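Local coordinates for protein exopolygalacturonase (PDB 2UVF) that probably hydrolyses polygalacturonic acid, the pectin backbone of plant cell walls, from its non-reducing end, using the right-handed parallel beta-helix of family 28 glycoside hydrolases, at residues Ile110-Phe115 with Leu426-Phe431; Asp450-Asn455 with Thr481-Ala486. One frame throughout, in Å; residues are numbered along the deposited sequence.

In the fold
Both contacts are buried and lie on the same flank of the beta-helix, but they do different work. Contact 1 joins two domains: 110-115 of the fibronectin type III domain rests on the corner at 426-431, and side chains bridge the two backbones, Gln-113 on Phe-427 and Asn-428 against the loop. Contact 2 lies within the beta-helix, where 450-455 and 481-486 are neighbouring strands held by backbone bonds, an outward salt bridge and an inward apolar pair, though Leu-452, Thr-481 and Arg-483 on its outward face are partly exposed. The two meet along strand 448-459, which neighbours strand 421-427, with a probable hydrogen bond from Leu-426 N to Leu-452 O at 2.8 Å.

Contact 1 of 2, residues Ile110-Phe115 with Leu426-Phe431; sequences IVMQNF and LFNNYF
Gln-113 on Phe-427 and the 111-113 backbone, with the side chains of Met-112 and Asn-114, round Asn-428 form a buried interdomain contact, in which the edge of the fibronectin type III domain rests on a corner of the parallel beta-helix. Backbones stay apart, Met-112 CA and Asn-428 CA being 6.5 Å from each other, and side chains bridge the gap; the two segments together bury 278 Å². Gln-113 runs extended beyond CG across one face of the Phe-427 ring, its amide only 27° from the ring plane. Gln-113 CB approaches Phe-427 CD1 at 3.7 Å, while Gln-113 OE1 comes equally near the first side-chain carbon, Phe-427 CB. Its NE2 is hydrogen-bonded to Glu-454 OE2 and Trp-57 O, two acceptors that would hold the amide over the ring. Near the plane of the same ring, Asn-114 CB stands by the edge, 4.4 Å from Phe-427 CE1. Phe-427 reaches this place because its CG sits between the backbone N and carbonyl carbon (chi1 63°).

Asn-428 carries its amide up against the loop: its CG lies 3.9 Å from Gln-113 N, and Met-112 bends at chi2 and chi3 to bring CE within 4.0 Å of Asn-428 CG. The backbone of Asn-428 is left-handed (phi 55°), and this is where the chain turns from strand 421-427 toward strand 430-431. Next to it, Asn-429 OD1 accepts from Asn-396 N and its ND2 donates to Asn-456 OD1, consistent with the asparagine ladders at turns of many parallel beta-helices. Around the contact, helix 81-88 packs on Met-112 through Ala-81 and Asn-85. Strand 53-58 places Val-56 against both Asn-114 and Phe-427, and the Phe-394 ring, from strand 391-394, lies parallel to that of Phe-427.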
# COMPACT_ATOMS: atom_id res chain seq x y z
N ILE A 110 6.91 18.03 -3.17
CA ILE A 110 7.15 16.81 -3.93
C ILE A 110 7.09 17.08 -5.44
O ILE A 110 6.52 18.07 -5.87
CB ILE A 110 6.20 15.66 -3.49
CG1 ILE A 110 4.74 15.97 -3.85
CG2 ILE A 110 6.34 15.41 -1.97
CD1 ILE A 110 3.82 14.76 -3.84
N VAL A 111 7.68 16.19 -6.22
CA VAL A 111 7.60 16.26 -7.67
C VAL A 111 6.84 15.05 -8.22
O VAL A 111 6.79 13.99 -7.59
CB VAL A 111 9.02 16.40 -8.30
CG1 VAL A 111 9.66 17.76 -7.91
CG2 VAL A 111 9.94 15.20 -7.92
N MET A 112 6.20 15.22 -9.37
CA MET A 112 5.53 14.10 -10.05
C MET A 112 6.53 13.21 -10.81
O MET A 112 7.53 13.71 -11.33
CB MET A 112 4.39 14.58 -10.96
CG MET A 112 3.28 15.37 -10.24
SD MET A 112 2.22 14.38 -9.11
CE MET A 112 3.00 14.69 -7.54
N GLN A 113 6.24 11.91 -10.85
CA GLN A 113 7.12 10.89 -11.46
C GLN A 113 6.31 9.99 -12.40
O GLN A 113 6.76 8.92 -12.79
CB GLN A 113 7.77 10.03 -10.37
CG GLN A 113 8.73 10.77 -9.46
CD GLN A 113 9.20 9.91 -8.30
OE1 GLN A 113 8.93 10.20 -7.14
NE2 GLN A 113 9.91 8.85 -8.62
N ASN A 114 5.10 10.42 -12.75
CA ASN A 114 4.23 9.65 -13.62
C ASN A 114 3.50 10.55 -14.61
O ASN A 114 3.23 11.71 -14.31
CB ASN A 114 3.22 8.80 -12.82
CG ASN A 114 2.11 9.63 -12.19
OD1 ASN A 114 2.27 10.15 -11.08
ND2 ASN A 114 0.97 9.73 -12.89
N PHE A 115 3.20 10.00 -15.78
CA PHE A 115 2.47 10.71 -16.84
C PHE A 115 1.69 9.67 -17.65
O PHE A 115 2.27 8.74 -18.19
CB PHE A 115 3.46 11.49 -17.73
CG PHE A 115 2.82 12.27 -18.87
CD1 PHE A 115 2.59 13.63 -18.75
CD2 PHE A 115 2.51 11.65 -20.07
CE1 PHE A 115 2.01 14.36 -19.79
CE2 PHE A 115 1.94 12.38 -21.13
CZ PHE A 115 1.69 13.73 -20.98
N LEU A 426 7.23 3.34 -3.72
CA LEU A 426 5.95 3.94 -3.31
C LEU A 426 6.02 5.44 -3.52
O LEU A 426 6.68 6.12 -2.75
CB LEU A 426 5.61 3.58 -1.84
CG LEU A 426 5.62 2.12 -1.33
CD1 LEU A 426 4.91 1.15 -2.29
CD2 LEU A 426 7.03 1.63 -1.02
N PHE A 427 5.36 5.95 -4.56
CA PHE A 427 5.49 7.36 -4.93
C PHE A 427 4.18 8.03 -5.35
O PHE A 427 3.26 7.37 -5.81
CB PHE A 427 6.61 7.55 -5.99
CG PHE A 427 6.36 6.86 -7.32
CD1 PHE A 427 5.80 7.56 -8.39
CD2 PHE A 427 6.71 5.52 -7.51
CE1 PHE A 427 5.57 6.94 -9.63
CE2 PHE A 427 6.49 4.88 -8.75
CZ PHE A 427 5.91 5.59 -9.81
N ASN A 428 4.11 9.35 -5.20
CA ASN A 428 2.96 10.16 -5.62
C ASN A 428 1.61 9.70 -5.04
O ASN A 428 0.58 9.73 -5.72
CB ASN A 428 2.89 10.28 -7.16
CG ASN A 428 4.15 10.90 -7.77
OD1 ASN A 428 4.95 11.55 -7.07
ND2 ASN A 428 4.32 10.73 -9.07
N ASN A 429 1.64 9.27 -3.78
CA ASN A 429 0.42 8.84 -3.08
C ASN A 429 0.03 9.88 -2.11
O ASN A 429 0.88 10.66 -1.62
CB ASN A 429 0.64 7.51 -2.32
CG ASN A 429 1.04 6.40 -3.24
OD1 ASN A 429 0.24 5.95 -4.02
ND2 ASN A 429 2.32 5.98 -3.20
N TYR A 430 -1.28 9.91 -1.84
CA TYR A 430 -1.80 10.71 -0.73
C TYR A 430 -2.32 9.80 0.39
O TYR A 430 -3.27 9.05 0.20
CB TYR A 430 -2.92 11.60 -1.24
CG TYR A 430 -3.45 12.60 -0.24
CD1 TYR A 430 -2.84 13.82 -0.04
CD2 TYR A 430 -4.61 12.32 0.50
CE1 TYR A 430 -3.37 14.75 0.87
CE2 TYR A 430 -5.13 13.20 1.39
CZ TYR A 430 -4.51 14.42 1.59
OH TYR A 430 -5.07 15.33 2.49
N PHE A 431 -1.68 9.85 1.55
CA PHE A 431 -2.12 9.05 2.70
C PHE A 431 -2.96 9.94 3.59
O PHE A 431 -2.49 11.01 3.98
CB PHE A 431 -0.93 8.48 3.48
CG PHE A 431 0.00 7.65 2.64
CD1 PHE A 431 -0.14 6.27 2.58
CD2 PHE A 431 1.03 8.26 1.92
CE1 PHE A 431 0.72 5.50 1.79
CE2 PHE A 431 1.90 7.50 1.13
CZ PHE A 431 1.75 6.11 1.07

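Contact 2 of 2, residues Asp450-Asn455 with Thr481-Ala486; sequences DILAEN and TFRNNA
Leu-452 and Thr-481 pair on parallel strands of successive coils of the beta-helix; the axes of 450-454 and 481-483 approach to 4.9 Å, 8° from parallel. Thr-481 N donates to Ile-451 O, Ala-453 N to Thr-481 O at 2.9 Å, and Arg-483 N to Ala-453 O. The first two bonds are nearly straight (174° and 180°). Outward, Leu-452 CD1 presses on Thr-481 CG2 at 3.5 Å, tighter than usual, and also lies over one face of the Arg-483 guanidinium. Extended from CG to NE, Arg-483 grips Glu-454 side-on: NE and NH2 each stand 3.2 Å from Glu-454 OE1, which lies in the guanidinium plane but is met from above the carboxylate plane. Inward, Ala-453 CB touches Phe-482 CD1 at 4.1 Å, and Leu-524 and Val-527 of the following coil extend this apolar interior. Beyond the strands, Asn-455 and Asn-484 lie side by side at successive corners, where Asn-484 is bonded to Asn-526 of the next coil. The other carboxylate oxygen, Glu-454 OE2, accepts from Trp-425 NE1 and Gln-113 NE2, so both oxygens are engaged; with donors at each, a buried Glu-454 would most likely stay ionised, balancing the charge of Arg-483.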
# COMPACT_ATOMS: atom_id res chain seq x y z
N ASP A 450 14.84 -3.35 0.24
CA ASP A 450 14.88 -2.57 -1.00
C ASP A 450 13.57 -1.82 -1.20
O ASP A 450 12.94 -1.95 -2.24
CB ASP A 450 15.17 -3.45 -2.24
CG ASP A 450 16.41 -4.36 -2.08
OD1 ASP A 450 17.26 -4.15 -1.17
OD2 ASP A 450 16.53 -5.29 -2.93
N ILE A 451 13.19 -1.04 -0.19
CA ILE A 451 11.93 -0.29 -0.15
C ILE A 451 12.23 1.21 -0.32
O ILE A 451 12.99 1.78 0.47
CB ILE A 451 11.17 -0.50 1.22
CG1 ILE A 451 11.07 -1.99 1.65
CG2 ILE A 451 9.81 0.18 1.23
CD1 ILE A 451 10.33 -2.95 0.67
N LEU A 452 11.63 1.84 -1.33
CA LEU A 452 11.76 3.31 -1.54
C LEU A 452 10.42 4.07 -1.56
O LEU A 452 9.62 3.93 -2.49
CB LEU A 452 12.62 3.63 -2.79
CG LEU A 452 12.79 5.11 -3.19
CD1 LEU A 452 13.43 5.94 -2.08
CD2 LEU A 452 13.55 5.28 -4.49
N ALA A 453 10.19 4.90 -0.54
CA ALA A 453 8.97 5.71 -0.43
C ALA A 453 9.29 7.22 -0.61
O ALA A 453 9.80 7.88 0.31
CB ALA A 453 8.25 5.44 0.90
N GLU A 454 8.99 7.76 -1.80
CA GLU A 454 9.36 9.14 -2.13
C GLU A 454 8.22 9.90 -2.74
O GLU A 454 7.40 9.33 -3.45
CB GLU A 454 10.57 9.18 -3.08
CG GLU A 454 10.41 8.32 -4.35
CD GLU A 454 11.56 8.49 -5.31
OE1 GLU A 454 12.49 9.26 -4.98
OE2 GLU A 454 11.55 7.83 -6.38
N ASN A 455 8.19 11.19 -2.49
CA ASN A 455 7.31 12.13 -3.20
C ASN A 455 5.85 11.80 -2.91
O ASN A 455 5.02 11.71 -3.82
CB ASN A 455 7.64 12.19 -4.71
CG ASN A 455 8.99 12.87 -5.01
OD1 ASN A 455 9.93 12.24 -5.53
ND2 ASN A 455 9.08 14.15 -4.71
N THR A 481 14.28 3.29 2.42
CA THR A 481 14.48 4.74 2.25
C THR A 481 13.14 5.45 2.29
O THR A 481 12.20 5.07 1.59
CB THR A 481 15.24 5.11 0.93
OG1 THR A 481 16.57 4.59 0.99
CG2 THR A 481 15.34 6.63 0.75
N PHE A 482 13.07 6.49 3.10
CA PHE A 482 11.86 7.28 3.27
C PHE A 482 12.25 8.74 3.08
O PHE A 482 12.80 9.36 3.97
CB PHE A 482 11.28 7.02 4.66
CG PHE A 482 9.96 7.68 4.90
CD1 PHE A 482 8.76 6.98 4.71
CD2 PHE A 482 9.90 9.01 5.33
CE1 PHE A 482 7.55 7.59 4.97
CE2 PHE A 482 8.69 9.60 5.58
CZ PHE A 482 7.51 8.89 5.40
N ARG A 483 11.95 9.28 1.90
CA ARG A 483 12.50 10.57 1.50
C ARG A 483 11.54 11.44 0.69
O ARG A 483 10.60 10.94 0.10
CB ARG A 483 13.82 10.37 0.71
CG ARG A 483 13.66 9.77 -0.66
CD ARG A 483 14.95 9.88 -1.43
NE ARG A 483 14.82 9.44 -2.81
CZ ARG A 483 15.82 8.92 -3.53
NH1 ARG A 483 17.03 8.75 -2.99
NH2 ARG A 483 15.60 8.55 -4.78
N ASN A 484 11.81 12.74 0.64
CA ASN A 484 11.04 13.63 -0.22
C ASN A 484 9.55 13.45 0.01
O ASN A 484 8.76 13.34 -0.92
CB ASN A 484 11.39 13.39 -1.68
CG ASN A 484 12.82 13.73 -1.99
OD1 ASN A 484 13.46 14.49 -1.26
ND2 ASN A 484 13.33 13.18 -3.08
N ASN A 485 9.18 13.42 1.29
CA ASN A 485 7.79 13.26 1.71
C ASN A 485 7.42 14.42 2.60
O ASN A 485 8.23 14.85 3.42
CB ASN A 485 7.61 11.97 2.52
CG ASN A 485 7.88 10.73 1.71
OD1 ASN A 485 8.57 9.82 2.16
ND2 ASN A 485 7.35 10.69 0.52
N ALA A 486 6.18 14.88 2.46
CA ALA A 486 5.66 15.93 3.32
C ALA A 486 4.49 15.45 4.14
O ALA A 486 3.61 14.76 3.63
CB ALA A 486 5.29 17.18 2.50